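PDB 4IAJ: conserved domain protein, which is of unknown function, a small alpha-beta protein from Streptococcus pneumoniae belonging to the DUF4649 family. Local coordinates for residues Y11-A14 / E18-V21; V21-E24 / D28-R31; Q47-T50 / N55-Y58. All blocks are in the same frame, centred on the assembly; numbering follows the deposited sequence.

Contact 1 (Y11-A14 / E18-V21); sequences YIDA and ERTV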
loop_
_atom_site.group_PDB
_atom_site.type_symbol
_atom_site.label_atom_id
_atom_site.label_comp_id
_atom_site.label_asym_id
_atom_site.label_seq_id
_atom_site.Cartn_x
_atom_site.Cartn_y
_atom_site.Cartn_z
ATOM N N TYR B 11 4.917 3.718 21.647
ATOM C CA TYR B 11 4.052 2.665 21.135
ATOM C C TYR B 11 4.804 1.354 21.131
ATOM O O TYR B 11 6.026 1.321 21.326
ATOM C CB TYR B 11 3.522 3.027 19.749
ATOM C CG TYR B 11 4.581 3.264 18.726
ATOM C CD1 TYR B 11 5.184 2.211 18.059
ATOM C CD2 TYR B 11 4.980 4.546 18.423
ATOM C CE1 TYR B 11 6.175 2.443 17.108
ATOM C CE2 TYR B 11 5.950 4.786 17.483
ATOM C CZ TYR B 11 6.554 3.743 16.839
ATOM O OH TYR B 11 7.524 4.033 15.914
ATOM N N ILE B 12 4.060 0.270 20.953
ATOM C CA ILE B 12 4.621 -1.082 20.970
ATOM C C ILE B 12 4.553 -1.622 19.574
ATOM O O ILE B 12 3.464 -1.694 19.014
ATOM C CB ILE B 12 3.831 -2.051 21.872
ATOM C CG1 ILE B 12 3.509 -1.405 23.227
ATOM C CG2 ILE B 12 4.600 -3.359 22.044
ATOM C CD1 ILE B 12 4.716 -1.023 24.045
ATOM N N ASP B 13 5.695 -2.016 19.015
ATOM C CA ASP B 13 5.727 -2.494 17.635
ATOM C C ASP B 13 5.497 -4.002 17.595
ATOM O O ASP B 13 5.242 -4.626 18.642
ATOM C CB ASP B 13 7.036 -2.060 16.924
ATOM C CG ASP B 13 8.270 -2.751 17.436
ATOM O OD1 ASP B 13 8.196 -3.810 18.111
ATOM O OD2 ASP B 13 9.363 -2.205 17.158
ATOM N N ALA B 14 5.598 -4.584 16.408
ATOM C CA ALA B 14 5.263 -5.991 16.210
ATOM C C ALA B 14 6.296 -6.950 16.825
ATOM O O ALA B 14 6.017 -8.137 16.993
ATOM C CB ALA B 14 5.078 -6.275 14.727
ATOM N N GLU B 18 9.072 -1.317 22.881
ATOM C CA GLU B 18 8.619 0.060 22.986
ATOM C C GLU B 18 9.468 0.955 22.094
ATOM O O GLU B 18 10.686 0.868 22.100
ATOM C CB GLU B 18 8.685 0.577 24.421
ATOM C CG GLU B 18 7.579 0.079 25.338
ATOM C CD GLU B 18 7.859 0.368 26.807
ATOM O OE1 GLU B 18 8.514 1.393 27.099
ATOM O OE2 GLU B 18 7.423 -0.431 27.668
ATOM N N ARG B 19 8.797 1.793 21.325
ATOM C CA ARG B 19 9.429 2.822 20.506
ATOM C C ARG B 19 8.909 4.165 20.924
ATOM O O ARG B 19 7.716 4.303 21.148
ATOM C CB ARG B 19 9.081 2.623 19.039
ATOM C CG ARG B 19 9.557 1.314 18.443
ATOM C CD ARG B 19 11.014 1.063 18.744
ATOM N NE ARG B 19 11.413 -0.263 18.297
ATOM C CZ ARG B 19 12.423 -0.974 18.789
ATOM N NH1 ARG B 19 13.165 -0.527 19.824
ATOM N NH2 ARG B 19 12.663 -2.170 18.253
ATOM N N THR B 20 9.785 5.163 21.002
ATOM C CA THR B 20 9.361 6.512 21.349
ATOM C C THR B 20 9.739 7.468 20.217
ATOM O O THR B 20 10.871 7.445 19.755
ATOM C CB THR B 20 9.980 6.968 22.679
ATOM O OG1 THR B 20 9.547 6.087 23.724
ATOM C CG2 THR B 20 9.544 8.385 23.027
ATOM N N VAL B 21 8.773 8.265 19.764
ATOM C CA VAL B 21 9.032 9.355 18.817
ATOM C C VAL B 21 8.622 10.656 19.477
ATOM O O VAL B 21 7.733 10.662 20.320
ATOM C CB VAL B 21 8.314 9.188 17.463
ATOM C CG1 VAL B 21 8.885 7.990 16.722
ATOM C CG2 VAL B 21 6.804 9.033 17.620
HETATM O O HOH W 1 11.487 -2.287 15.478
#

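Contact 2 (V21-E24 / D28-R31); sequences VTFE and DFER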
loop_
_atom_site.group_PDB
_atom_site.type_symbol
_atom_site.label_atom_id
_atom_site.label_comp_id
_atom_site.label_asym_id
_atom_site.label_seq_id
_atom_site.Cartn_x
_atom_site.Cartn_y
_atom_site.Cartn_z
ATOM N N VAL B 21 8.773 8.265 19.764
ATOM C CA VAL B 21 9.032 9.355 18.817
ATOM C C VAL B 21 8.622 10.656 19.477
ATOM O O VAL B 21 7.733 10.662 20.320
ATOM C CB VAL B 21 8.314 9.188 17.463
ATOM C CG1 VAL B 21 8.885 7.990 16.722
ATOM C CG2 VAL B 21 6.804 9.033 17.620
ATOM N N THR B 22 9.290 11.744 19.098
ATOM C CA THR B 22 9.034 13.048 19.685
ATOM C C THR B 22 8.861 14.100 18.595
ATOM O O THR B 22 9.423 13.985 17.497
ATOM C CB THR B 22 10.174 13.501 20.631
ATOM O OG1 THR B 22 11.379 13.692 19.889
ATOM C CG2 THR B 22 10.437 12.471 21.707
ATOM N N PHE B 23 8.076 15.121 18.914
ATOM C CA PHE B 23 7.888 16.249 18.029
ATOM C C PHE B 23 8.103 17.497 18.853
ATOM O O PHE B 23 7.556 17.625 19.950
ATOM C CB PHE B 23 6.507 16.175 17.353
ATOM C CG PHE B 23 6.308 14.903 16.568
ATOM C CD1 PHE B 23 6.713 14.816 15.242
ATOM C CD2 PHE B 23 5.777 13.774 17.180
ATOM C CE1 PHE B 23 6.558 13.642 14.539
ATOM C CE2 PHE B 23 5.625 12.589 16.478
ATOM C CZ PHE B 23 6.009 12.522 15.160
ATOM N N GLU B 24 8.966 18.378 18.347
ATOM C CA GLU B 24 9.327 19.594 19.060
ATOM C C GLU B 24 8.117 20.509 19.141
ATOM O O GLU B 24 7.855 21.100 20.184
ATOM C CB GLU B 24 10.502 20.313 18.393
ATOM C CG GLU B 24 11.043 21.485 19.222
ATOM C CD GLU B 24 12.332 22.084 18.664
ATOM O OE1 GLU B 24 13.062 21.388 17.918
ATOM O OE2 GLU B 24 12.625 23.253 18.989
ATOM N N ASP B 28 5.187 20.262 13.892
ATOM C CA ASP B 28 6.095 19.199 13.426
ATOM C C ASP B 28 5.318 17.878 13.312
ATOM O O ASP B 28 5.497 17.119 12.370
ATOM C CB ASP B 28 7.306 18.993 14.342
ATOM C CG ASP B 28 8.229 20.194 14.396
ATOM O OD1 ASP B 28 8.249 20.998 13.439
ATOM O OD2 ASP B 28 8.950 20.324 15.412
ATOM N N PHE B 29 4.423 17.649 14.263
ATOM C CA PHE B 29 3.596 16.451 14.263
ATOM C C PHE B 29 2.633 16.457 13.073
ATOM O O PHE B 29 2.530 15.470 12.322
ATOM C CB PHE B 29 2.854 16.342 15.605
ATOM C CG PHE B 29 1.838 15.256 15.635
ATOM C CD1 PHE B 29 2.237 13.920 15.625
ATOM C CD2 PHE B 29 0.493 15.557 15.636
ATOM C CE1 PHE B 29 1.298 12.901 15.628
ATOM C CE2 PHE B 29 -0.451 14.539 15.654
ATOM C CZ PHE B 29 -0.050 13.218 15.639
ATOM N N GLU B 30 1.956 17.581 12.873
ATOM C CA GLU B 30 1.040 17.734 11.740
ATOM C C GLU B 30 1.748 17.531 10.403
ATOM O O GLU B 30 1.227 16.835 9.522
ATOM C CB GLU B 30 0.378 19.114 11.765
ATOM C CG GLU B 30 -0.601 19.313 12.906
ATOM C CD GLU B 30 -1.275 20.676 12.853
ATOM O OE1 GLU B 30 -0.553 21.692 12.716
ATOM O OE2 GLU B 30 -2.519 20.723 12.939
ATOM N N ARG B 31 2.922 18.144 10.255
ATOM C CA ARG B 31 3.756 17.937 9.085
ATOM C C ARG B 31 4.033 16.451 8.856
ATOM O O ARG B 31 3.963 15.994 7.713
ATOM C CB ARG B 31 5.103 18.669 9.200
ATOM C CG ARG B 31 5.223 19.920 8.349
ATOM C CD ARG B 31 6.688 20.326 8.161
ATOM N NE ARG B 31 7.318 20.697 9.431
ATOM C CZ ARG B 31 7.134 21.857 10.063
ATOM N NH1 ARG B 31 6.336 22.795 9.552
ATOM N NH2 ARG B 31 7.750 22.084 11.217
#

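Contact 3 (Q47-T50 / N55-Y58); sequences QKLT and NLDY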
loop_
_atom_site.group_PDB
_atom_site.type_symbol
_atom_site.label_atom_id
_atom_site.label_comp_id
_atom_site.label_asym_id
_atom_site.label_seq_id
_atom_site.Cartn_x
_atom_site.Cartn_y
_atom_site.Cartn_z
ATOM N N GLN B 47 1.230 3.293 24.033
ATOM C CA GLN B 47 1.446 3.041 25.435
ATOM C C GLN B 47 1.441 4.334 26.222
ATOM O O GLN B 47 0.954 4.354 27.343
ATOM C CB GLN B 47 2.769 2.324 25.625
ATOM C CG GLN B 47 2.858 1.594 26.947
ATOM C CD GLN B 47 4.283 1.449 27.399
ATOM O OE1 GLN B 47 5.009 2.444 27.526
ATOM N NE2 GLN B 47 4.711 0.210 27.629
ATOM N N LYS B 48 1.993 5.411 25.648
ATOM C CA LYS B 48 2.017 6.725 26.309
ATOM C C LYS B 48 1.934 7.876 25.298
ATOM O O LYS B 48 2.678 7.890 24.334
ATOM C CB LYS B 48 3.294 6.870 27.129
ATOM C CG LYS B 48 3.452 8.200 27.839
ATOM C CD LYS B 48 4.665 8.197 28.767
ATOM C CE LYS B 48 5.947 8.501 28.009
ATOM N NZ LYS B 48 7.143 8.468 28.891
ATOM N N LEU B 49 1.025 8.821 25.529
ATOM C CA LEU B 49 0.918 10.039 24.725
ATOM C C LEU B 49 1.066 11.231 25.653
ATOM O O LEU B 49 0.237 11.434 26.527
ATOM C CB LEU B 49 -0.415 10.099 23.995
ATOM C CG LEU B 49 -0.813 11.426 23.352
ATOM C CD1 LEU B 49 0.150 11.806 22.228
ATOM C CD2 LEU B 49 -2.229 11.344 22.821
ATOM N N THR B 50 2.115 12.022 25.442
ATOM C CA THR B 50 2.460 13.124 26.335
ATOM C C THR B 50 2.384 14.424 25.547
ATOM O O THR B 50 3.092 14.601 24.543
ATOM C CB THR B 50 3.869 12.945 26.941
ATOM O OG1 THR B 50 3.948 11.696 27.649
ATOM C CG2 THR B 50 4.190 14.048 27.906
ATOM N N ASN B 55 0.660 13.526 30.511
ATOM C CA ASN B 55 0.287 12.237 29.965
ATOM C C ASN B 55 -1.199 12.282 29.715
ATOM O O ASN B 55 -1.981 12.353 30.650
ATOM C CB ASN B 55 0.647 11.096 30.914
ATOM C CG ASN B 55 2.144 11.014 31.190
ATOM O OD1 ASN B 55 2.964 11.377 30.352
ATOM N ND2 ASN B 55 2.502 10.529 32.375
ATOM N N LEU B 56 -1.599 12.311 28.450
ATOM C CA LEU B 56 -3.024 12.291 28.144
ATOM C C LEU B 56 -3.462 10.847 28.273
ATOM O O LEU B 56 -2.709 9.928 27.956
ATOM C CB LEU B 56 -3.317 12.853 26.755
ATOM C CG LEU B 56 -2.739 14.238 26.454
ATOM C CD1 LEU B 56 -2.960 14.590 24.988
ATOM C CD2 LEU B 56 -3.350 15.283 27.370
ATOM N N ASP B 57 -4.674 10.650 28.754
ATOM C CA ASP B 57 -5.186 9.324 29.002
ATOM C C ASP B 57 -5.772 8.784 27.697
ATOM O O ASP B 57 -6.981 8.726 27.518
ATOM C CB ASP B 57 -6.217 9.369 30.146
ATOM C CG ASP B 57 -6.655 7.981 30.597
ATOM O OD1 ASP B 57 -5.845 7.038 30.487
ATOM O OD2 ASP B 57 -7.818 7.826 31.037
ATOM N N TYR B 58 -4.885 8.368 26.790
ATOM C CA TYR B 58 -5.271 7.984 25.424
ATOM C C TYR B 58 -5.239 6.472 25.230
ATOM O O TYR B 58 -4.311 5.788 25.654
ATOM C CB TYR B 58 -4.370 8.684 24.395
ATOM C CG TYR B 58 -4.606 8.242 22.975
ATOM C CD1 TYR B 58 -5.660 8.741 22.244
ATOM C CD2 TYR B 58 -3.762 7.329 22.361
ATOM C CE1 TYR B 58 -5.887 8.327 20.943
ATOM C CE2 TYR B 58 -3.976 6.916 21.061
ATOM C CZ TYR B 58 -5.034 7.420 20.354
ATOM O OH TYR B 58 -5.245 7.016 19.062
HETATM O O HOH W 2 -0.697 8.302 27.572
#

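Contact 1 (Y11-A14 / E18-V21)
The loop end of the first beta hairpin is pinned here, where Y11 and R19 pair across strands 7-12 and 18-23 and hold each other by both backbone and side chains. They form an antiparallel hydrogen-bonded pair: Y11 N gives its proton to R19 O at 2.9 Å, and R19 N returns one to Y11 O at 2.8 Å, both bonds close to straight. Y11 O also receives a CA-H...O contact from E18 CA. On the same face of the sheet the two side chains interlock. Y11 carries CG between its backbone N and carbonyl carbon (chi1 59°), which swings the ring across toward the neighbouring strand, and R19 CB settles over one ring face as a CH-pi contact, 3.8 Å from the ring centroid. V21 CG2 meets the ring at its edge, 4.3 Å from CE2.

Past the last pair the hairpin leaves regular strand geometry at D13, whose carboxylate reaches back to R19. The salt bridge runs from R19 NE to D13 OD2 at 3.0 Å, bent at the hydrogen to 142°, with NE above the carboxylate plane and the two flat groups turned 70° apart. A water spans the pair as well, donating to D13 OD2 and accepting from R19 NH2. D13 OD1 is taken by S15 and N17 in the connecting loop, while R19 NH2 also bonds H59 O of a second subunit, making the arginine part of a subunit interface.

On the other face, I12 and E18 form the non-hydrogen-bonded pair, their side chains alongside each other, with I12 CD1 3.3 Å from E18 CG. The E18 carboxylate itself goes to Q47 NE2.

Contact 2 (V21-E24 / D28-R31)
F23 and F29 make an aromatic pair that fastens the end of strand 18-23 to helix 26-35. The rings meet edge-to-face, T-shaped in outline: the edge of F29 is directed at the face of F23, with centroids 5.3 Å apart and planes at 73°. F29 CD1 does the touching, lying over the rim of the F23 ring, 3.7 Å from CE2. With F29 CG anti to the backbone N (chi1 172°), the edge carrying CD1 is turned to the F23 face; F29 CA lies over the same face, a CH-pi contact 4.1 Å from the F23 ring centroid.

Polar groups meet the strand end without a hydrogen bond across the contact. D28 OD2 packs against E24 CB at 3.4 Å, and the carboxylates of E24 and D28 stay apart, OE1 to OD2 4.9 Å. D28 N is held by S25 OG at the start of the helix. One turn on, R31 NH2 makes a weak salt bridge to D28 OD1, modelled at a doubtfully short distance.

F29 is buried beneath the helix, between I7 and I9 of strand 7-12 and I65, F66 and L69 of helix 65-71, whereas F23 also leans on Y62. The contact thus joins the edge strand to the helix that follows it, with helix 65-71 packed alongside F29.

Contact 3 (Q47-T50 / N55-Y58)
A water replaces a direct backbone bond between L49 and L56: it accepts from L49 N at 2.7 Å and donates to L56 O at 2.6 Å, wedging the hairpin strands apart on one side of the pair. The direct link survives on the other side, where L56 N donates to L49 O at 2.8 Å.

T50 and N55, a non-hydrogen-bonded pair with CA atoms 4.3 Å apart, add a side-chain bond. T50 OG1 donates to N55 OD1 at 2.9 Å, tilted 15° from the amide carbonyl plane; the two side chains run alongside each other. N55 keeps CG beside its backbone N (chi1 -61°), which brings OD1 over to the threonine.

On the face with L49, the packing is apolar. L49 CD2 touches both L56 CD1, at 4.0 Å, and Y58 CB, at 3.8 Å. Y58 follows an inverse gamma turn centred on D57, and its OH bonds T61 O.

This hairpin of strands 46-51 and 54-56 borders strand 7-12, reached by L49 at I9, while helix 65-71 covers the leucine face through Y68 and L69.

In the fold
From the N terminus, strand 7-12 runs into contact 1, which closes the short loop of the first hairpin. Strand 18-23 then carries the chain straight on from contact 1 into contact 2, V21 belonging to both, and contact 2 closes the turn into helix 26-35. Contact 3 comes later, closing the second hairpin after strand 46-51. Contacts 1 and 2 overlap at V21, contact 3 follows separately, and none crosses another. Strand 7-12 lies between 18-23 and 46-51, so contacts 1 and 3 belong to one four-stranded antiparallel sheet and touch through E18 and Q47. Contacts 2 and 3 lie on opposite sides of the chain's centre, and helix 65-71 packs against both.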